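Local coordinates for glycosyl hydrolase, family 31/fibronectin type III domain protein (Clostridium perfringens, PDB 4UAP) that binds N-acetylgalactosamine through a calcium-containing beta-sandwich module of family 32, probably helping its parent family 31 glycoside hydrolase to engage galacto-configured glycans, at residues 71-76 / 144-149; 88-93 / 112-117; 22-27 / 140-145; 55-60 / 128-133. All coordinates share one frame; numbering follows the deposited sequence.

Contact 1. Residues 71-76 / 144-149; sequences TIYNRM and EIEFYE. With CA (calcium ion), chain D; NGA (2-acetamido-2-deoxy-beta-D-galactopyranose), chain C.
Tyr73 reaches across Glu144 to Glu146 where strands 64-74 and 141-149 run antiparallel within one sheet of the CBM32 beta-sandwich, a residue that touches its neighbours along its whole length and bonds at both ends. At the root, Tyr73 N donates to Glu144 O at 2.8 Å, and CB lies 3.6 Å from that oxygen. A chi1 of -69° sets CG anti to the carbonyl carbon and brings the ring alongside Glu144, with Glu144 O at the ring edge and CD1 4.0 Å from Glu144 CB. Further out, CE1 passes 3.4 Å from Glu146 CD, ring and carboxylate planes standing 76° apart. At the tip, Tyr73 OH donates to Glu146 OE1 at 2.8 Å, coming from well above the carboxylate plane, while Tyr148 OH donates to the same oxygen from the opposite face. Two phenols thus grip one carboxylate oxygen, which probably steadies its negative charge. The other face of the sheet carries Ile72 and Ile145, side by side, and both pack on Ile128 of the facing sheet. Beyond the strand, Arg75 runs out extended into the pocket where Ile42 N also hydrogen-bonds the sugar. There the guanidinium turns its edge to the N-acetylgalactosamine, and NH1 donates to both O3 (2.9 Å) and the axial O4 (3.1 Å).

Contact 2. Residues 88-93 / 112-117; sequences KKVKAV and ATTVYE
Val90 and Ala92 meet Thr114 and Tyr116 across the interior of the beta-sandwich, where strand 88-93 of one sheet faces strand 113-117 of the other. The axes stay 10.0 Å apart and are inclined at 27°; the two backbones do not meet, and the gap is bridged by side chains, as expected where two sheets are laid face to face. Thr114 comes first along its strand: its CG2 touches Val90 CG1 at 4.3 Å, while its OG1 is engaged by Asn74 ND2 within its own sheet. Two residues on, Tyr116 again points inward and reaches across to the facing backbone, its OH 3.4 Å from Val90 O. Val90 CG1 sits at the edge of the ring, in its plane, 4.0 Å from CE1; a chi1 of 66° lodges this methyl in the crowded position between backbone N and carbonyl carbon. Ala92 CB lies instead over a face of the same ring, a CH-pi contact 4.3 Å from the centroid. The Phe70 ring stacks on Tyr116, and Lys106 makes a cation-pi contact with it. Strand 99-106 settles the buried phenol, since Tyr116 OH bonds to Gly104 O. The tyrosine and valine side chains pass in opposite directions, leaving Tyr116 OH 3.6 Å from Val90 CG1.

Contact 3. Residues 22-27 / 140-145; sequences DKLIDG and LAINEI. With CA (calcium ion), chain D.
Asp26 and Glu144 bring their carboxylates together obliquely, the two planes 45° apart, with Asp26 OD1 only 3.0 Å from Glu144 OE2. Such an approach makes sense because both oxygens bind one calcium ion, Glu144 OE2 at 2.3 Å and Asp26 OD1 at 2.5 Å. The glutamate gets there by bending at chi2 (89°), which brings OE2 to the metal and OE1 to the backbone of Gly27. That second oxygen accepts from Gly27 N at 2.7 Å on its syn side, somewhat out of the carboxylate plane. With one oxygen on the metal and the other on Gly27 N, the rotation of the carboxylate is fixed from both ends. Lys23 O and Asn143 O also bind the ion, each at 2.3 Å, and Thr28 and Ser35 complete its shell. Beside the site, Ile145 N donates to a lone pair of Leu24 O at 2.8 Å, tying the end of the 3-10 turn to the strand. Leu24 then turns its side chain toward the sandwich core, where CD2 lies across Ile142 CG2 at 3.6 Å. Calcium probably offsets the repulsion among the gathered carboxylate and carbonyl oxygens, and so links loop 22-27 to strand 141-149.

Contact 4. Residues 55-60 / 128-133; sequences FEMTFE and ITALDS
Phe55 and Met57 pair with Ala130 and Ile128 as antiparallel hydrogen-bonded pairs, the strands 4.6 Å apart at their closest and running at 163°, with Glu56 opposite Thr129 as the non-hydrogen-bonded pair between them. Four backbone bonds join the strands; the straightest, from Ile128 N to Met57 O, measures 2.8 Å. Side chains then divide by face. On the inner one, Met57 curls at its end (chi3 -78°), which swings CE back across the neighbouring strand, 3.6 Å from Ile128 O and 4.2 Å from Ala130 CB. Ile128 sends its own tip the other way, diagonally to Phe59, where CD1 lies 3.7 Å from CE1 of the ring. These apolar groups face the core: Leu24 of the calcium loop packs on Met57, and Phe147 of the second sheet meets the Phe59 ring. On the face of Glu56 and Thr129 the contact is polar. There Glu56 extends past Thr129, and a water joins them, donating to Glu56 OE2 at 2.7 Å and bonding Thr129 OG1 at 2.8 Å. The other branch of the threonine, CG2, rests 3.6 Å from Phe55 O. Further along strand 125-133, Leu131 and Asp132 both face Lys89 in a classic beta bulge. An apolar face turned to the core, with a polar, water-bridged pair on the other, fits a sheet of a beta-sandwich, here the five-stranded sheet of the CBM32 module.

Together the four contacts illustrate how a beta-sandwich is assembled: contact 1 pairs strands in one sheet and contact 4 in the other, contact 2 spans the gap between the sheets, and contact 3 fastens the calcium loop to strand 141-149 of the contact 1 sheet. Contacts 1 and 3 share Glu144 and Ile145, their centres 8 Å apart. Contacts 1 and 4 meet through the core, where Ile145 CD1 lies 3.7 Å from Phe59 CZ. Contact 2 joins both sheets, Lys88 N lying 2.8 Å from Asp132 O of contact 4 and Thr114 N 2.8 Å from Ile72 O of contact 1. Arg75 of contact 1 hydrogen-bonds the sugar, whereas the Asn143 side chain of contact 3 stays about 10 Å from it.

Contact 1. Residues 71-76 / 144-149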
# COMPACT_ATOMS: atom_id res chain seq x y z
N THR A 71 5.99 -1.31 -6.37
CA THR A 71 6.26 0.09 -6.12
C THR A 71 5.06 0.73 -5.46
O THR A 71 3.96 0.72 -6.02
CB THR A 71 6.58 0.84 -7.42
OG1 THR A 71 7.77 0.29 -8.01
CG2 THR A 71 6.77 2.32 -7.15
N ILE A 72 5.28 1.28 -4.27
CA ILE A 72 4.26 1.97 -3.51
C ILE A 72 4.41 3.47 -3.76
O ILE A 72 5.49 4.03 -3.58
CB ILE A 72 4.38 1.66 -1.99
CG1 ILE A 72 4.32 0.14 -1.75
CG2 ILE A 72 3.29 2.39 -1.20
CD1 ILE A 72 4.66 -0.29 -0.33
N TYR A 73 3.32 4.11 -4.20
CA TYR A 73 3.33 5.54 -4.43
C TYR A 73 2.76 6.27 -3.22
O TYR A 73 1.60 6.08 -2.85
CB TYR A 73 2.55 5.89 -5.69
CG TYR A 73 3.21 5.41 -6.97
CD1 TYR A 73 3.07 4.09 -7.40
CD2 TYR A 73 3.99 6.28 -7.74
CE1 TYR A 73 3.69 3.65 -8.57
CE2 TYR A 73 4.62 5.84 -8.90
CZ TYR A 73 4.45 4.54 -9.31
OH TYR A 73 5.06 4.12 -10.47
N ASN A 74 3.60 7.09 -2.60
CA ASN A 74 3.25 7.75 -1.35
C ASN A 74 2.63 9.12 -1.58
O ASN A 74 2.87 9.76 -2.60
CB ASN A 74 4.49 7.88 -0.47
CG ASN A 74 5.05 6.53 -0.07
OD1 ASN A 74 4.32 5.69 0.45
ND2 ASN A 74 6.33 6.30 -0.36
N ARG A 75 1.83 9.56 -0.62
CA ARG A 75 1.15 10.84 -0.75
C ARG A 75 2.16 11.97 -0.55
O ARG A 75 2.75 12.10 0.52
CB ARG A 75 0.00 10.97 0.25
CG ARG A 75 -0.75 12.29 0.11
CD ARG A 75 -1.76 12.48 1.22
NE ARG A 75 -2.45 13.75 1.06
CZ ARG A 75 -3.44 14.15 1.86
NH1 ARG A 75 -3.83 13.38 2.87
NH2 ARG A 75 -4.02 15.32 1.64
N MET A 76 2.34 12.78 -1.58
CA MET A 76 3.31 13.87 -1.53
C MET A 76 2.63 15.23 -1.59
O MET A 76 1.54 15.38 -2.16
CB MET A 76 4.32 13.75 -2.68
CG MET A 76 4.99 12.37 -2.80
SD MET A 76 5.87 11.82 -1.32
CE MET A 76 7.34 12.84 -1.45
N GLU A 144 -1.15 4.51 -4.72
CA GLU A 144 -1.18 3.41 -5.67
C GLU A 144 -0.10 2.43 -5.29
O GLU A 144 0.91 2.81 -4.72
CB GLU A 144 -0.96 3.91 -7.12
CG GLU A 144 -1.18 2.84 -8.22
CD GLU A 144 -2.62 2.78 -8.72
OE1 GLU A 144 -2.91 2.00 -9.64
OE2 GLU A 144 -3.48 3.52 -8.19
N ILE A 145 -0.33 1.16 -5.60
CA ILE A 145 0.73 0.17 -5.52
C ILE A 145 0.75 -0.56 -6.85
O ILE A 145 -0.27 -1.07 -7.29
CB ILE A 145 0.53 -0.82 -4.34
CG1 ILE A 145 0.55 -0.05 -3.01
CG2 ILE A 145 1.62 -1.91 -4.37
CD1 ILE A 145 0.26 -0.92 -1.75
N GLU A 146 1.92 -0.56 -7.50
CA GLU A 146 2.10 -1.17 -8.82
C GLU A 146 3.03 -2.37 -8.76
O GLU A 146 4.02 -2.35 -8.03
CB GLU A 146 2.69 -0.14 -9.81
CG GLU A 146 1.77 1.02 -10.10
CD GLU A 146 2.32 1.91 -11.18
OE1 GLU A 146 3.56 1.92 -11.38
OE2 GLU A 146 1.52 2.61 -11.84
N PHE A 147 2.73 -3.39 -9.55
CA PHE A 147 3.54 -4.61 -9.60
C PHE A 147 4.17 -4.76 -10.98
O PHE A 147 3.49 -4.64 -12.00
CB PHE A 147 2.68 -5.84 -9.24
CG PHE A 147 2.17 -5.82 -7.82
CD1 PHE A 147 1.08 -5.04 -7.48
CD2 PHE A 147 2.82 -6.54 -6.83
CE1 PHE A 147 0.63 -4.99 -6.17
CE2 PHE A 147 2.37 -6.51 -5.52
CZ PHE A 147 1.27 -5.73 -5.19
N TYR A 148 5.47 -5.00 -11.02
CA TYR A 148 6.20 -5.09 -12.29
C TYR A 148 6.70 -6.51 -12.52
O TYR A 148 7.50 -7.03 -11.74
CB TYR A 148 7.36 -4.10 -12.32
CG TYR A 148 6.92 -2.67 -12.49
CD1 TYR A 148 6.49 -1.91 -11.41
CD2 TYR A 148 6.92 -2.08 -13.75
CE1 TYR A 148 6.08 -0.60 -11.57
CE2 TYR A 148 6.51 -0.78 -13.93
CZ TYR A 148 6.09 -0.04 -12.84
OH TYR A 148 5.68 1.26 -13.04
N GLU A 149 6.21 -7.13 -13.58
CA GLU A 149 6.55 -8.52 -13.87
C GLU A 149 7.92 -8.64 -14.56
O GLU A 149 8.31 -7.77 -15.34
CB GLU A 149 5.45 -9.15 -14.73
CG GLU A 149 5.56 -10.67 -14.86
CD GLU A 149 4.40 -11.30 -15.63
OE1 GLU A 149 3.64 -10.56 -16.29
OE2 GLU A 149 4.26 -12.54 -15.56
CA CA D . -4.69 5.13 -7.05
C1 NGA C . -6.85 15.76 6.76
C2 NGA C . -6.34 15.72 5.32
C3 NGA C . -7.01 14.59 4.57
C4 NGA C . -6.83 13.30 5.36
C5 NGA C . -7.51 13.47 6.72
C6 NGA C . -7.41 12.28 7.67
C7 NGA C . -5.63 17.71 4.05
C8 NGA C . -6.08 18.98 3.37
N2 NGA C . -6.59 16.99 4.63
O1 NGA C . -5.96 16.53 7.51
O3 NGA C . -6.43 14.53 3.29
O4 NGA C . -5.44 13.07 5.54
O5 NGA C . -6.89 14.51 7.41
O6 NGA C . -7.97 12.63 8.93
O7 NGA C . -4.43 17.40 4.04

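Contact 2. Residues 88-93 / 112-117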
# COMPACT_ATOMS: atom_id res chain seq x y z
N LYS A 88 5.07 5.88 6.65
CA LYS A 88 6.42 6.13 7.16
C LYS A 88 7.20 4.83 7.28
O LYS A 88 8.43 4.82 7.17
CB LYS A 88 6.36 6.81 8.52
CG LYS A 88 7.74 7.20 9.07
CD LYS A 88 7.66 7.86 10.44
CE LYS A 88 9.02 8.42 10.86
NZ LYS A 88 9.01 8.98 12.24
N LYS A 89 6.48 3.73 7.53
CA LYS A 89 7.10 2.43 7.76
C LYS A 89 6.21 1.30 7.26
O LYS A 89 5.00 1.30 7.46
CB LYS A 89 7.39 2.23 9.25
CG LYS A 89 8.15 0.97 9.61
CD LYS A 89 8.51 1.02 11.09
CE LYS A 89 8.96 -0.31 11.64
NZ LYS A 89 9.29 -0.17 13.10
N VAL A 90 6.83 0.32 6.60
CA VAL A 90 6.07 -0.72 5.92
C VAL A 90 6.84 -2.01 6.01
O VAL A 90 8.07 -2.02 6.11
CB VAL A 90 5.83 -0.34 4.44
CG1 VAL A 90 7.14 -0.30 3.65
CG2 VAL A 90 4.80 -1.29 3.78
N LYS A 91 6.11 -3.12 5.99
CA LYS A 91 6.75 -4.41 5.82
C LYS A 91 5.99 -5.18 4.77
O LYS A 91 4.86 -4.83 4.41
CB LYS A 91 6.79 -5.19 7.14
CG LYS A 91 5.43 -5.55 7.71
CD LYS A 91 5.55 -6.54 8.87
CE LYS A 91 4.17 -6.98 9.34
NZ LYS A 91 4.21 -7.85 10.55
N ALA A 92 6.59 -6.25 4.27
CA ALA A 92 5.90 -7.07 3.29
C ALA A 92 6.36 -8.52 3.38
O ALA A 92 7.48 -8.82 3.81
CB ALA A 92 6.12 -6.53 1.89
N VAL A 93 5.46 -9.41 2.98
CA VAL A 93 5.69 -10.85 2.98
C VAL A 93 5.13 -11.40 1.68
O VAL A 93 4.07 -10.96 1.22
CB VAL A 93 5.00 -11.54 4.17
CG1 VAL A 93 5.22 -13.04 4.12
CG2 VAL A 93 5.52 -10.97 5.49
N ALA A 112 8.83 9.79 -2.91
CA ALA A 112 7.58 9.65 -3.65
C ALA A 112 7.22 8.18 -3.89
O ALA A 112 6.04 7.85 -4.02
CB ALA A 112 7.66 10.40 -4.98
N THR A 113 8.22 7.32 -3.97
CA THR A 113 7.94 5.89 -4.14
C THR A 113 8.74 5.08 -3.15
O THR A 113 9.83 5.48 -2.74
CB THR A 113 8.27 5.37 -5.56
OG1 THR A 113 9.66 5.56 -5.83
CG2 THR A 113 7.44 6.08 -6.62
N THR A 114 8.17 3.95 -2.76
CA THR A 114 8.85 2.98 -1.94
C THR A 114 8.90 1.71 -2.76
O THR A 114 7.85 1.15 -3.09
CB THR A 114 8.13 2.74 -0.60
OG1 THR A 114 8.20 3.95 0.17
CG2 THR A 114 8.77 1.59 0.18
N VAL A 115 10.10 1.29 -3.13
CA VAL A 115 10.25 0.20 -4.08
C VAL A 115 10.84 -1.05 -3.41
O VAL A 115 11.90 -0.98 -2.78
CB VAL A 115 11.13 0.62 -5.27
CG1 VAL A 115 11.28 -0.54 -6.26
CG2 VAL A 115 10.51 1.83 -5.97
N TYR A 116 10.12 -2.16 -3.52
CA TYR A 116 10.62 -3.47 -3.11
C TYR A 116 11.21 -4.17 -4.33
O TYR A 116 10.46 -4.59 -5.22
CB TYR A 116 9.51 -4.33 -2.48
CG TYR A 116 9.31 -4.10 -1.00
CD1 TYR A 116 8.63 -2.98 -0.53
CD2 TYR A 116 9.78 -5.02 -0.07
CE1 TYR A 116 8.43 -2.77 0.83
CE2 TYR A 116 9.59 -4.82 1.29
CZ TYR A 116 8.91 -3.70 1.74
OH TYR A 116 8.73 -3.52 3.09
N GLU A 117 12.53 -4.26 -4.38
CA GLU A 117 13.18 -4.94 -5.49
C GLU A 117 13.17 -6.44 -5.22
O GLU A 117 13.71 -6.90 -4.21
CB GLU A 117 14.61 -4.44 -5.69
CG GLU A 117 14.72 -2.98 -6.08
CD GLU A 117 14.25 -2.74 -7.51
OE1 GLU A 117 13.93 -3.72 -8.20
OE2 GLU A 117 14.21 -1.56 -7.93

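Contact 3. Residues 22-27 / 140-145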
# COMPACT_ATOMS: atom_id res chain seq x y z
N ASP A 22 -9.64 -0.46 -3.82
CA ASP A 22 -9.62 -0.35 -5.27
C ASP A 22 -8.74 0.80 -5.75
O ASP A 22 -8.17 0.74 -6.84
CB ASP A 22 -11.05 -0.16 -5.80
CG ASP A 22 -11.73 1.07 -5.21
OD1 ASP A 22 -12.00 1.08 -3.99
OD2 ASP A 22 -11.99 2.03 -5.97
N LYS A 23 -8.59 1.83 -4.91
CA LYS A 23 -7.77 2.99 -5.27
C LYS A 23 -6.27 2.68 -5.24
O LYS A 23 -5.45 3.49 -5.66
CB LYS A 23 -8.09 4.17 -4.34
CG LYS A 23 -9.52 4.73 -4.50
CD LYS A 23 -9.74 5.26 -5.92
CE LYS A 23 -11.16 5.80 -6.13
NZ LYS A 23 -11.35 7.16 -5.57
N LEU A 24 -5.91 1.51 -4.73
CA LEU A 24 -4.51 1.08 -4.76
C LEU A 24 -4.12 0.59 -6.14
O LEU A 24 -2.94 0.58 -6.49
CB LEU A 24 -4.24 -0.03 -3.73
CG LEU A 24 -4.38 0.32 -2.25
CD1 LEU A 24 -4.29 -0.96 -1.38
CD2 LEU A 24 -3.32 1.35 -1.82
N ILE A 25 -5.10 0.16 -6.93
CA ILE A 25 -4.80 -0.43 -8.23
C ILE A 25 -5.65 0.13 -9.37
O ILE A 25 -5.80 -0.51 -10.41
CB ILE A 25 -4.97 -1.97 -8.18
CG1 ILE A 25 -6.42 -2.33 -7.84
CG2 ILE A 25 -4.05 -2.59 -7.14
CD1 ILE A 25 -6.70 -3.83 -7.84
N ASP A 26 -6.19 1.33 -9.20
CA ASP A 26 -7.07 1.89 -10.23
C ASP A 26 -6.29 2.62 -11.32
O ASP A 26 -6.89 3.15 -12.25
CB ASP A 26 -8.09 2.84 -9.60
CG ASP A 26 -7.44 4.03 -8.96
OD1 ASP A 26 -6.46 3.84 -8.21
OD2 ASP A 26 -7.89 5.17 -9.20
N GLY A 27 -4.97 2.66 -11.20
CA GLY A 27 -4.13 3.27 -12.21
C GLY A 27 -3.94 4.76 -12.00
O GLY A 27 -3.63 5.49 -12.95
N LEU A 140 -3.43 7.25 7.36
CA LEU A 140 -2.64 6.62 6.31
C LEU A 140 -3.19 7.01 4.95
O LEU A 140 -4.40 6.94 4.73
CB LEU A 140 -2.66 5.09 6.45
CG LEU A 140 -1.87 4.34 5.37
CD1 LEU A 140 -0.36 4.58 5.55
CD2 LEU A 140 -2.20 2.87 5.37
N ALA A 141 -2.30 7.39 4.04
CA ALA A 141 -2.69 7.68 2.66
C ALA A 141 -1.70 7.03 1.71
O ALA A 141 -0.49 7.23 1.82
CB ALA A 141 -2.76 9.19 2.41
N ILE A 142 -2.22 6.24 0.77
CA ILE A 142 -1.40 5.63 -0.26
C ILE A 142 -2.04 5.90 -1.62
O ILE A 142 -3.24 5.68 -1.80
CB ILE A 142 -1.26 4.10 -0.03
CG1 ILE A 142 -0.58 3.83 1.32
CG2 ILE A 142 -0.50 3.45 -1.19
CD1 ILE A 142 -0.57 2.33 1.72
N ASN A 143 -1.25 6.39 -2.58
CA ASN A 143 -1.77 6.71 -3.91
C ASN A 143 -2.06 5.48 -4.76
O ASN A 143 -3.06 5.41 -5.46
CB ASN A 143 -0.78 7.59 -4.69
CG ASN A 143 -0.46 8.87 -3.97
OD1 ASN A 143 -1.06 9.20 -2.94
ND2 ASN A 143 0.49 9.63 -4.53
N GLU A 144 -1.15 4.51 -4.72
CA GLU A 144 -1.18 3.41 -5.67
C GLU A 144 -0.10 2.43 -5.29
O GLU A 144 0.91 2.81 -4.72
CB GLU A 144 -0.96 3.91 -7.12
CG GLU A 144 -1.18 2.84 -8.22
CD GLU A 144 -2.62 2.78 -8.72
OE1 GLU A 144 -2.91 2.00 -9.64
OE2 GLU A 144 -3.48 3.52 -8.19
N ILE A 145 -0.33 1.16 -5.60
CA ILE A 145 0.73 0.17 -5.52
C ILE A 145 0.75 -0.56 -6.85
O ILE A 145 -0.27 -1.07 -7.29
CB ILE A 145 0.53 -0.82 -4.34
CG1 ILE A 145 0.55 -0.05 -3.01
CG2 ILE A 145 1.62 -1.91 -4.37
CD1 ILE A 145 0.26 -0.92 -1.75
CA CA D . -4.69 5.13 -7.05

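Contact 4. Residues 55-60 / 128-133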
# COMPACT_ATOMS: atom_id res chain seq x y z
N PHE A 55 -2.04 -1.72 9.11
CA PHE A 55 -3.08 -2.04 8.14
C PHE A 55 -2.52 -2.97 7.06
O PHE A 55 -1.56 -2.64 6.37
CB PHE A 55 -3.66 -0.77 7.50
CG PHE A 55 -4.77 -1.05 6.54
CD1 PHE A 55 -6.01 -1.48 7.00
CD2 PHE A 55 -4.57 -0.91 5.17
CE1 PHE A 55 -7.03 -1.76 6.12
CE2 PHE A 55 -5.60 -1.20 4.28
CZ PHE A 55 -6.83 -1.62 4.75
N GLU A 56 -3.15 -4.13 6.92
CA GLU A 56 -2.68 -5.19 6.05
C GLU A 56 -3.43 -5.18 4.72
O GLU A 56 -4.66 -5.18 4.69
CB GLU A 56 -2.86 -6.53 6.77
CG GLU A 56 -2.36 -7.74 6.04
CD GLU A 56 -2.70 -9.01 6.81
OE1 GLU A 56 -3.81 -9.56 6.60
OE2 GLU A 56 -1.88 -9.44 7.65
N MET A 57 -2.67 -5.16 3.63
CA MET A 57 -3.21 -5.16 2.28
C MET A 57 -2.72 -6.42 1.56
O MET A 57 -1.51 -6.64 1.44
CB MET A 57 -2.77 -3.90 1.52
CG MET A 57 -3.34 -2.57 2.07
SD MET A 57 -2.34 -1.10 1.65
CE MET A 57 -1.01 -1.24 2.84
N THR A 58 -3.65 -7.24 1.09
CA THR A 58 -3.29 -8.51 0.46
C THR A 58 -3.49 -8.44 -1.05
O THR A 58 -4.55 -8.05 -1.53
CB THR A 58 -4.12 -9.67 1.02
OG1 THR A 58 -3.86 -9.78 2.43
CG2 THR A 58 -3.78 -10.99 0.31
N PHE A 59 -2.46 -8.84 -1.79
CA PHE A 59 -2.49 -8.81 -3.25
C PHE A 59 -2.29 -10.22 -3.79
O PHE A 59 -1.34 -10.90 -3.44
CB PHE A 59 -1.41 -7.88 -3.80
CG PHE A 59 -1.58 -6.45 -3.36
CD1 PHE A 59 -1.06 -6.02 -2.14
CD2 PHE A 59 -2.29 -5.55 -4.14
CE1 PHE A 59 -1.23 -4.70 -1.72
CE2 PHE A 59 -2.44 -4.22 -3.73
CZ PHE A 59 -1.91 -3.81 -2.51
N GLU A 60 -3.21 -10.65 -4.65
CA GLU A 60 -3.13 -11.98 -5.21
C GLU A 60 -3.17 -11.94 -6.73
O GLU A 60 -3.82 -11.08 -7.33
CB GLU A 60 -4.28 -12.85 -4.69
CG GLU A 60 -4.22 -13.11 -3.22
CD GLU A 60 -5.46 -13.83 -2.73
OE1 GLU A 60 -6.49 -13.14 -2.52
OE2 GLU A 60 -5.42 -15.07 -2.56
N ILE A 128 1.22 -6.66 2.11
CA ILE A 128 1.93 -5.43 2.46
C ILE A 128 1.27 -4.80 3.68
O ILE A 128 0.07 -4.56 3.68
CB ILE A 128 1.92 -4.41 1.31
CG1 ILE A 128 2.55 -5.03 0.06
CG2 ILE A 128 2.63 -3.10 1.73
CD1 ILE A 128 2.41 -4.22 -1.19
N THR A 129 2.05 -4.55 4.72
CA THR A 129 1.47 -4.00 5.93
C THR A 129 2.06 -2.63 6.23
O THR A 129 3.26 -2.50 6.47
CB THR A 129 1.70 -4.93 7.14
OG1 THR A 129 1.25 -6.24 6.81
CG2 THR A 129 0.90 -4.42 8.33
N ALA A 130 1.20 -1.61 6.20
CA ALA A 130 1.57 -0.28 6.68
C ALA A 130 1.65 -0.29 8.21
O ALA A 130 0.68 -0.63 8.88
CB ALA A 130 0.56 0.75 6.18
N LEU A 131 2.81 0.06 8.74
CA LEU A 131 3.07 -0.04 10.18
C LEU A 131 2.98 1.31 10.86
O LEU A 131 2.59 1.40 12.02
CB LEU A 131 4.45 -0.64 10.44
CG LEU A 131 4.70 -2.01 9.83
CD1 LEU A 131 6.17 -2.39 10.00
CD2 LEU A 131 3.78 -3.03 10.49
N ASP A 132 3.36 2.36 10.14
CA ASP A 132 3.33 3.71 10.70
C ASP A 132 3.09 4.73 9.59
O ASP A 132 3.39 4.48 8.42
CB ASP A 132 4.65 4.01 11.41
CG ASP A 132 4.53 5.15 12.40
OD1 ASP A 132 3.39 5.47 12.81
OD2 ASP A 132 5.58 5.73 12.78
N SER A 133 2.51 5.87 9.97
CA SER A 133 2.41 7.01 9.07
C SER A 133 3.19 8.18 9.68
O SER A 133 3.74 8.07 10.77
CB SER A 133 0.95 7.42 8.86
OG SER A 133 0.46 8.10 10.00
O HOH W 1 0.40 -8.29 8.45